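Local coordinates for protein tRNA-splicing ligase RtcB (Thermus thermophilus, PDB 2EPG) that probably joins RNA ends carrying a 2',3'-cyclic phosphate or 3'-phosphate to 5'-hydroxyl RNA ends, using GTP and manganese, at residues Gln127-Tyr135 / Glu436-Ala444; Arg202-Leu210 / Phe303-Phe314. One frame throughout, in Å; residues are numbered along the deposited sequence.

Interaction 1: residues Gln127-Tyr135 / Glu436-Ala444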
loop_
_atom_site.group_PDB
_atom_site.type_symbol
_atom_site.label_atom_id
_atom_site.label_comp_id
_atom_site.label_asym_id
_atom_site.label_seq_id
_atom_site.Cartn_x
_atom_site.Cartn_y
_atom_site.Cartn_z
ATOM N N GLN A 127 15.180 2.075 -24.740
ATOM C CA GLN A 127 15.191 1.338 -23.487
ATOM C C GLN A 127 16.458 1.563 -22.654
ATOM O O GLN A 127 16.397 1.769 -21.434
ATOM C CB GLN A 127 15.008 -0.146 -23.797
ATOM C CG GLN A 127 15.023 -1.042 -22.601
ATOM C CD GLN A 127 14.670 -2.475 -22.952
ATOM O OE1 GLN A 127 15.136 -3.019 -23.956
ATOM N NE2 GLN A 127 13.854 -3.097 -22.116
ATOM N N LYS A 128 17.606 1.537 -23.316
ATOM C CA LYS A 128 18.874 1.726 -22.633
ATOM C C LYS A 128 18.998 3.159 -22.131
ATOM O O LYS A 128 19.296 3.380 -20.967
ATOM C CB LYS A 128 20.027 1.373 -23.582
ATOM C CG LYS A 128 21.372 1.161 -22.912
ATOM C CD LYS A 128 22.149 2.466 -22.758
ATOM C CE LYS A 128 23.598 2.188 -22.351
ATOM N NZ LYS A 128 24.206 1.198 -23.291
ATOM N N GLU A 129 18.764 4.131 -23.007
ATOM C CA GLU A 129 18.846 5.537 -22.621
ATOM C C GLU A 129 17.975 5.833 -21.390
ATOM O O GLU A 129 18.409 6.523 -20.467
ATOM C CB GLU A 129 18.391 6.446 -23.768
ATOM C CG GLU A 129 19.248 6.410 -25.028
ATOM C CD GLU A 129 19.218 5.058 -25.708
ATOM O OE1 GLU A 129 18.130 4.446 -25.773
ATOM O OE2 GLU A 129 20.277 4.610 -26.188
ATOM N N LEU A 130 16.751 5.310 -21.387
ATOM C CA LEU A 130 15.816 5.537 -20.288
ATOM C C LEU A 130 16.308 4.896 -18.996
ATOM O O LEU A 130 16.309 5.531 -17.945
ATOM C CB LEU A 130 14.430 5.007 -20.663
ATOM C CG LEU A 130 13.304 5.185 -19.640
ATOM C CD1 LEU A 130 13.123 6.664 -19.306
ATOM C CD2 LEU A 130 12.005 4.594 -20.206
ATOM N N ALA A 131 16.739 3.644 -19.073
ATOM C CA ALA A 131 17.236 2.962 -17.891
ATOM C C ALA A 131 18.335 3.820 -17.251
ATOM O O ALA A 131 18.296 4.103 -16.047
ATOM C CB ALA A 131 17.776 1.577 -18.267
ATOM N N ASP A 132 19.299 4.250 -18.063
ATOM C CA ASP A 132 20.401 5.082 -17.579
ATOM C C ASP A 132 19.912 6.407 -17.009
ATOM O O ASP A 132 20.428 6.882 -15.998
ATOM C CB ASP A 132 21.390 5.374 -18.715
ATOM C CG ASP A 132 22.072 4.128 -19.228
ATOM O OD1 ASP A 132 22.573 4.175 -20.366
ATOM O OD2 ASP A 132 22.118 3.113 -18.499
ATOM N N ALA A 133 18.930 7.015 -17.661
ATOM C CA ALA A 133 18.412 8.286 -17.177
ATOM C C ALA A 133 17.670 8.089 -15.851
ATOM O O ALA A 133 17.768 8.928 -14.958
ATOM C CB ALA A 133 17.493 8.916 -18.222
ATOM N N LEU A 134 16.945 6.976 -15.715
ATOM C CA LEU A 134 16.199 6.702 -14.487
ATOM C C LEU A 134 17.142 6.452 -13.303
ATOM O O LEU A 134 16.902 6.933 -12.189
ATOM C CB LEU A 134 15.264 5.492 -14.681
ATOM C CG LEU A 134 13.990 5.803 -15.478
ATOM C CD1 LEU A 134 13.238 4.525 -15.807
ATOM C CD2 LEU A 134 13.112 6.754 -14.678
ATOM N N TYR A 135 18.205 5.693 -13.554
ATOM C CA TYR A 135 19.187 5.381 -12.523
ATOM C C TYR A 135 19.928 6.640 -12.072
ATOM O O TYR A 135 20.344 6.751 -10.926
ATOM C CB TYR A 135 20.210 4.369 -13.044
ATOM C CG TYR A 135 21.235 4.035 -11.999
ATOM C CD1 TYR A 135 20.873 3.318 -10.856
ATOM C CD2 TYR A 135 22.543 4.512 -12.094
ATOM C CE1 TYR A 135 21.781 3.090 -9.825
ATOM C CE2 TYR A 135 23.466 4.292 -11.059
ATOM C CZ TYR A 135 23.072 3.582 -9.930
ATOM O OH TYR A 135 23.954 3.384 -8.890
ATOM N N GLU A 436 17.913 -12.241 -18.782
ATOM C CA GLU A 436 17.597 -13.335 -19.700
ATOM C C GLU A 436 16.126 -13.325 -20.110
ATOM O O GLU A 436 15.749 -13.921 -21.122
ATOM C CB GLU A 436 17.943 -14.687 -19.069
ATOM C CG GLU A 436 19.432 -14.942 -18.906
ATOM C CD GLU A 436 19.738 -16.394 -18.581
ATOM O OE1 GLU A 436 19.204 -16.905 -17.572
ATOM O OE2 GLU A 436 20.513 -17.023 -19.333
ATOM N N ARG A 437 15.298 -12.659 -19.314
ATOM C CA ARG A 437 13.875 -12.557 -19.610
ATOM C C ARG A 437 13.603 -11.210 -20.274
ATOM O O ARG A 437 12.459 -10.748 -20.334
ATOM C CB ARG A 437 13.053 -12.699 -18.325
ATOM C CG ARG A 437 13.676 -12.039 -17.105
ATOM C CD ARG A 437 12.736 -12.071 -15.903
ATOM N NE ARG A 437 12.232 -13.412 -15.617
ATOM C CZ ARG A 437 11.453 -13.711 -14.581
ATOM N NH1 ARG A 437 11.038 -14.959 -14.397
ATOM N NH2 ARG A 437 11.094 -12.763 -13.725
ATOM N N GLY A 438 14.673 -10.592 -20.773
ATOM C CA GLY A 438 14.567 -9.304 -21.438
ATOM C C GLY A 438 14.226 -8.156 -20.503
ATOM O O GLY A 438 13.302 -7.386 -20.770
ATOM N N ILE A 439 14.973 -8.030 -19.409
ATOM C CA ILE A 439 14.726 -6.968 -18.447
ATOM C C ILE A 439 16.025 -6.277 -18.042
ATOM O O ILE A 439 16.920 -6.902 -17.477
ATOM C CB ILE A 439 14.036 -7.525 -17.180
ATOM C CG1 ILE A 439 12.712 -8.193 -17.562
ATOM C CG2 ILE A 439 13.793 -6.409 -16.177
ATOM C CD1 ILE A 439 11.967 -8.807 -16.390
ATOM N N LEU A 440 16.129 -4.986 -18.342
ATOM C CA LEU A 440 17.320 -4.229 -17.988
ATOM C C LEU A 440 17.237 -3.844 -16.518
ATOM O O LEU A 440 16.213 -3.340 -16.059
ATOM C CB LEU A 440 17.433 -2.972 -18.849
ATOM C CG LEU A 440 17.404 -3.165 -20.371
ATOM C CD1 LEU A 440 17.762 -1.852 -21.030
ATOM C CD2 LEU A 440 18.382 -4.243 -20.798
ATOM N N VAL A 441 18.315 -4.090 -15.779
ATOM C CA VAL A 441 18.334 -3.772 -14.356
ATOM C C VAL A 441 19.338 -2.682 -14.003
ATOM O O VAL A 441 20.427 -2.609 -14.572
ATOM C CB VAL A 441 18.632 -5.031 -13.499
ATOM C CG1 VAL A 441 18.601 -4.678 -12.019
ATOM C CG2 VAL A 441 17.607 -6.114 -13.792
ATOM N N ARG A 442 18.941 -1.829 -13.067
ATOM C CA ARG A 442 19.760 -0.727 -12.583
ATOM C C ARG A 442 19.756 -0.792 -11.060
ATOM O O ARG A 442 18.757 -0.466 -10.419
ATOM C CB ARG A 442 19.177 0.608 -13.050
ATOM C CG ARG A 442 19.835 1.194 -14.288
ATOM C CD ARG A 442 20.072 0.132 -15.342
ATOM N NE ARG A 442 20.682 0.659 -16.560
ATOM C CZ ARG A 442 21.069 -0.106 -17.574
ATOM N NH1 ARG A 442 21.609 0.440 -18.656
ATOM N NH2 ARG A 442 20.925 -1.424 -17.497
ATOM N N ALA A 443 20.876 -1.228 -10.490
ATOM C CA ALA A 443 21.002 -1.349 -9.045
ATOM C C ALA A 443 22.203 -0.562 -8.533
ATOM O O ALA A 443 23.184 -0.365 -9.253
ATOM C CB ALA A 443 21.131 -2.817 -8.656
ATOM N N ALA A 444 22.113 -0.114 -7.283
ATOM C CA ALA A 444 23.172 0.665 -6.646
ATOM C C ALA A 444 24.113 -0.230 -5.839
ATOM O O ALA A 444 24.276 -1.414 -6.144
ATOM C CB ALA A 444 22.551 1.734 -5.736
#
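Arg442 reaches from strand 440-442 to helix 127-135 and sets its NH1 on OD2 of Asp132, a salt bridge of 2.7 Å with an N-H...O angle of 168°. The oxygen lies in the guanidinium plane, at its edge, and is met on its syn side, although the nitrogen stands 30° out of the carboxylate plane. Over one face of the same guanidinium comes Ala131 CB, 3.5 Å from NE and offset toward the rim. NH2 turns back to its own strand and donates to Val441 O at 3.2 Å, so two nitrogens of the group are tied and its rotation is fixed.

A bend at chi2 (44°) folds the arginine chain so that CG rests 3.4 Å from Tyr135 CB. The tyrosine ring, roughly perpendicular to the guanidinium, continues past Arg442 CB; its CE1 lies 3.8 Å from Ala443 O and its OH 3.6 Å from Ala444 CA. At the other end Leu440 pushes CD1 against the aliphatic part of Gln127, a tight 3.3 Å from CG. Lys128 NZ is 5.4 Å from Arg442 NH1, a like charge that Asp132 would be expected to offset.

Further out, Leu440 and Arg442 are held by backbone hydrogen bonds to strand 474-486, which runs parallel and contains Lys486, a predicted GMP ligand touched by Ala443. From the helix, Leu130 and Leu134 pack on helix 288-321 and strand 216-225. This is alpha/beta packing near the surface: a helix nearly parallel to a short strand of a sheet, joined to it by an arginine-carboxylate bridge laid over an alanine, beside the probable nucleotide site of an RtcB ligase.

Interaction 2: residues Arg202-Leu210 / Phe303-Phe314; sequences RGAPQIGTL and FAFANRQLIAHF
A type II beta turn from Gln206 to Thr209 lies against helix 303-314, bringing Gly208 CA within 5.0 Å of Asn307 CA. Gly208 takes the third place of the turn with positive phi (89°), and a side chain there would run into Leu310, whose CD1 is already 3.5 Å from Gly208 CA. Asn307, with CG anti to the backbone N (chi1 -174°), aims its amide at the turn. Its OD1 accepts Gly208 N at a short 2.5 Å, nearly along the C=O axis, and a weak bond from Thr209 N; ND2 donates to Thr209 O at 3.0 Å with an angle of 159°, the acceptor lying in the amide plane. Bonds at both ends of the amide fix which way round it sits. Replacing Asn307 by a leucine would probably leave the buried Gly208 N and Thr209 O without these partners and let the turn shift on the helix.

On one flank Phe303 meets the chain obliquely, its CZ 3.0 Å from Gly203 O and its CE1 3.7 Å from Ile207 CB. Ile207 also crosses Leu310 at about a right angle. On the other, Gly208 O sits at the edge of the Phe314 ring, 3.8 Å from CE2, while Ile311 CD1 meets Leu210 CD2. Helix 153-162 also packs on Ile207 and Phe303. A buried asparagine of the long helix 288-321 thus grips a type II turn at its glycine, here in the stretch leading to the predicted GMP- and manganese-binding residues of the RtcB fold, with Leu210 close to His215.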
loop_
_atom_site.group_PDB
_atom_site.type_symbol
_atom_site.label_atom_id
_atom_site.label_comp_id
_atom_site.label_asym_id
_atom_site.label_seq_id
_atom_site.Cartn_x
_atom_site.Cartn_y
_atom_site.Cartn_z
ATOM N N ARG A 202 16.244 10.943 10.327
ATOM C CA ARG A 202 16.523 9.683 9.651
ATOM C C ARG A 202 15.869 9.577 8.278
ATOM O O ARG A 202 16.437 8.982 7.359
ATOM C CB ARG A 202 16.076 8.524 10.537
ATOM C CG ARG A 202 16.293 7.154 9.945
ATOM C CD ARG A 202 15.834 6.075 10.917
ATOM N NE ARG A 202 15.805 4.759 10.288
ATOM C CZ ARG A 202 15.270 3.677 10.843
ATOM N NH1 ARG A 202 15.285 2.518 10.193
ATOM N NH2 ARG A 202 14.722 3.751 12.050
ATOM N N GLY A 203 14.681 10.156 8.133
ATOM C CA GLY A 203 13.980 10.099 6.861
ATOM C C GLY A 203 14.042 11.373 6.039
ATOM O O GLY A 203 13.879 11.328 4.822
ATOM N N ALA A 204 14.291 12.504 6.689
ATOM C CA ALA A 204 14.352 13.797 6.001
ATOM C C ALA A 204 15.253 13.847 4.761
ATOM O O ALA A 204 14.847 14.337 3.712
ATOM C CB ALA A 204 14.770 14.891 6.989
ATOM N N PRO A 205 16.497 13.361 4.869
ATOM C CA PRO A 205 17.376 13.397 3.698
ATOM C C PRO A 205 17.119 12.243 2.733
ATOM O O PRO A 205 17.841 12.075 1.748
ATOM C CB PRO A 205 18.769 13.319 4.317
ATOM C CG PRO A 205 18.548 12.412 5.485
ATOM C CD PRO A 205 17.243 12.947 6.071
ATOM N N GLN A 206 16.098 11.440 3.016
ATOM C CA GLN A 206 15.789 10.304 2.152
ATOM C C GLN A 206 14.649 10.596 1.181
ATOM O O GLN A 206 14.357 9.782 0.304
ATOM C CB GLN A 206 15.442 9.075 2.998
ATOM C CG GLN A 206 16.538 8.659 3.993
ATOM C CD GLN A 206 16.150 7.454 4.851
ATOM O OE1 GLN A 206 15.090 7.434 5.495
ATOM N NE2 GLN A 206 17.015 6.447 4.872
ATOM N N ILE A 207 14.009 11.756 1.322
ATOM C CA ILE A 207 12.898 12.086 0.436
ATOM C C ILE A 207 13.364 12.039 -1.004
ATOM O O ILE A 207 14.436 12.544 -1.342
ATOM C CB ILE A 207 12.274 13.480 0.770
ATOM C CG1 ILE A 207 10.945 13.658 0.031
ATOM C CG2 ILE A 207 13.208 14.595 0.389
ATOM C CD1 ILE A 207 10.185 14.891 0.475
ATOM N N GLY A 208 12.578 11.382 -1.848
ATOM C CA GLY A 208 12.933 11.279 -3.253
ATOM C C GLY A 208 13.798 10.085 -3.575
ATOM O O GLY A 208 14.420 10.041 -4.636
ATOM N N THR A 209 13.837 9.103 -2.680
ATOM C CA THR A 209 14.655 7.900 -2.911
ATOM C C THR A 209 13.807 6.664 -2.695
ATOM O O THR A 209 12.857 6.688 -1.920
ATOM C CB THR A 209 15.859 7.829 -1.955
ATOM O OG1 THR A 209 15.389 7.717 -0.601
ATOM C CG2 THR A 209 16.714 9.081 -2.082
ATOM N N LEU A 210 14.162 5.587 -3.383
ATOM C CA LEU A 210 13.431 4.333 -3.304
ATOM C C LEU A 210 13.688 3.545 -2.029
ATOM O O LEU A 210 12.767 2.975 -1.449
ATOM C CB LEU A 210 13.777 3.474 -4.532
ATOM C CG LEU A 210 13.215 4.026 -5.846
ATOM C CD1 LEU A 210 13.871 3.372 -7.068
ATOM C CD2 LEU A 210 11.713 3.788 -5.844
ATOM N N PHE A 303 4.653 11.715 4.401
ATOM C CA PHE A 303 6.019 11.757 3.924
ATOM C C PHE A 303 6.156 10.732 2.805
ATOM O O PHE A 303 6.752 11.005 1.753
ATOM C CB PHE A 303 6.996 11.428 5.061
ATOM C CG PHE A 303 8.439 11.429 4.631
ATOM C CD1 PHE A 303 9.068 12.612 4.267
ATOM C CD2 PHE A 303 9.162 10.247 4.575
ATOM C CE1 PHE A 303 10.400 12.615 3.856
ATOM C CE2 PHE A 303 10.490 10.240 4.163
ATOM C CZ PHE A 303 11.109 11.428 3.804
ATOM N N ALA A 304 5.592 9.550 3.023
ATOM C CA ALA A 304 5.656 8.501 2.000
ATOM C C ALA A 304 4.909 8.966 0.746
ATOM O O ALA A 304 5.358 8.738 -0.374
ATOM C CB ALA A 304 5.051 7.177 2.535
ATOM N N PHE A 305 3.763 9.616 0.919
ATOM C CA PHE A 305 3.036 10.101 -0.249
ATOM C C PHE A 305 3.916 11.081 -1.039
ATOM O O PHE A 305 3.979 11.019 -2.259
ATOM C CB PHE A 305 1.738 10.808 0.170
ATOM C CG PHE A 305 0.570 9.870 0.400
ATOM C CD1 PHE A 305 -0.246 10.021 1.518
ATOM C CD2 PHE A 305 0.272 8.858 -0.514
ATOM C CE1 PHE A 305 -1.336 9.187 1.729
ATOM C CE2 PHE A 305 -0.813 8.018 -0.316
ATOM C CZ PHE A 305 -1.622 8.181 0.811
ATOM N N ALA A 306 4.604 11.977 -0.331
ATOM C CA ALA A 306 5.465 12.986 -0.958
ATOM C C ALA A 306 6.648 12.356 -1.643
ATOM O O ALA A 306 7.082 12.800 -2.706
ATOM C CB ALA A 306 5.947 13.985 0.085
ATOM N N ASN A 307 7.181 11.320 -1.020
ATOM C CA ASN A 307 8.319 10.615 -1.578
ATOM C C ASN A 307 7.977 10.026 -2.954
ATOM O O ASN A 307 8.779 10.108 -3.893
ATOM C CB ASN A 307 8.756 9.495 -0.626
ATOM C CG ASN A 307 10.025 8.819 -1.087
ATOM O OD1 ASN A 307 10.969 9.489 -1.495
ATOM N ND2 ASN A 307 10.063 7.493 -1.018
ATOM N N ARG A 308 6.799 9.413 -3.069
ATOM C CA ARG A 308 6.402 8.829 -4.342
ATOM C C ARG A 308 6.118 9.951 -5.345
ATOM O O ARG A 308 6.424 9.827 -6.532
ATOM C CB ARG A 308 5.177 7.921 -4.162
ATOM C CG ARG A 308 5.493 6.627 -3.391
ATOM C CD ARG A 308 4.415 5.547 -3.564
ATOM N NE ARG A 308 3.151 5.849 -2.889
ATOM C CZ ARG A 308 2.850 5.492 -1.644
ATOM N NH1 ARG A 308 1.674 5.811 -1.137
ATOM N NH2 ARG A 308 3.721 4.818 -0.899
ATOM N N GLN A 309 5.540 11.048 -4.868
ATOM C CA GLN A 309 5.255 12.167 -5.741
ATOM C C GLN A 309 6.569 12.697 -6.321
ATOM O O GLN A 309 6.648 12.965 -7.522
ATOM C CB GLN A 309 4.535 13.283 -4.971
ATOM C CG GLN A 309 4.282 14.548 -5.796
ATOM C CD GLN A 309 3.342 14.312 -6.994
ATOM O OE1 GLN A 309 2.303 13.661 -6.866
ATOM N NE2 GLN A 309 3.700 14.858 -8.146
ATOM N N LEU A 310 7.602 12.814 -5.482
ATOM C CA LEU A 310 8.897 13.332 -5.937
ATOM C C LEU A 310 9.511 12.402 -6.958
ATOM O O LEU A 310 10.029 12.838 -7.978
ATOM C CB LEU A 310 9.891 13.492 -4.768
ATOM C CG LEU A 310 10.654 14.825 -4.631
ATOM C CD1 LEU A 310 11.910 14.629 -3.765
ATOM C CD2 LEU A 310 11.036 15.380 -5.997
ATOM N N ILE A 311 9.466 11.109 -6.677
ATOM C CA ILE A 311 10.027 10.135 -7.601
ATOM C C ILE A 311 9.318 10.223 -8.948
ATOM O O ILE A 311 9.952 10.155 -9.998
ATOM C CB ILE A 311 9.918 8.708 -7.022
ATOM C CG1 ILE A 311 10.809 8.599 -5.773
ATOM C CG2 ILE A 311 10.366 7.670 -8.068
ATOM C CD1 ILE A 311 10.648 7.312 -4.986
ATOM N N ALA A 312 8.002 10.395 -8.918
ATOM C CA ALA A 312 7.236 10.499 -10.156
ATOM C C ALA A 312 7.711 11.711 -10.952
ATOM O O ALA A 312 7.797 11.656 -12.180
ATOM C CB ALA A 312 5.741 10.617 -9.850
ATOM N N HIS A 313 8.031 12.800 -10.255
ATOM C CA HIS A 313 8.516 14.008 -10.928
ATOM C C HIS A 313 9.827 13.685 -11.649
ATOM O O HIS A 313 10.012 14.061 -12.807
ATOM C CB HIS A 313 8.739 15.148 -9.913
ATOM C CG HIS A 313 9.232 16.421 -10.534
ATOM N ND1 HIS A 313 8.435 17.224 -11.325
ATOM C CD2 HIS A 313 10.451 17.014 -10.505
ATOM C CE1 HIS A 313 9.141 18.256 -11.756
ATOM N NE2 HIS A 313 10.367 18.151 -11.273
ATOM N N PHE A 314 10.727 12.980 -10.961
ATOM C CA PHE A 314 12.002 12.589 -11.550
ATOM C C PHE A 314 11.809 11.611 -12.702
ATOM O O PHE A 314 12.596 11.597 -13.634
ATOM C CB PHE A 314 12.934 11.921 -10.511
ATOM C CG PHE A 314 13.283 12.795 -9.333
ATOM C CD1 PHE A 314 13.304 14.188 -9.448
ATOM C CD2 PHE A 314 13.630 12.219 -8.110
ATOM C CE1 PHE A 314 13.667 14.997 -8.359
ATOM C CE2 PHE A 314 13.999 13.012 -7.015
ATOM C CZ PHE A 314 14.015 14.410 -7.141
#

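The two contacts have centres 21 Å apart and do not touch, though their nearest atoms come within about 5 Å; in sequence, interaction 2 is nested inside the loop closed by interaction 1. Helix 288-321 joins them: it carries residues 303-314 of interaction 2, and farther along, at Val315, it receives Leu134 from helix 127-135 of interaction 1. Strand 216-225 is a second link, since Leu134 touches Leu217, and the side chain of Ile311 lies about 4 Å from that of Leu217. Leu217 is a predicted GMP ligand, as is Lys486, about 4 Å from Ala443 between side chains. Both contacts therefore probably lie one layer behind the predicted nucleotide site, interaction 2 inside and interaction 1 near the surface.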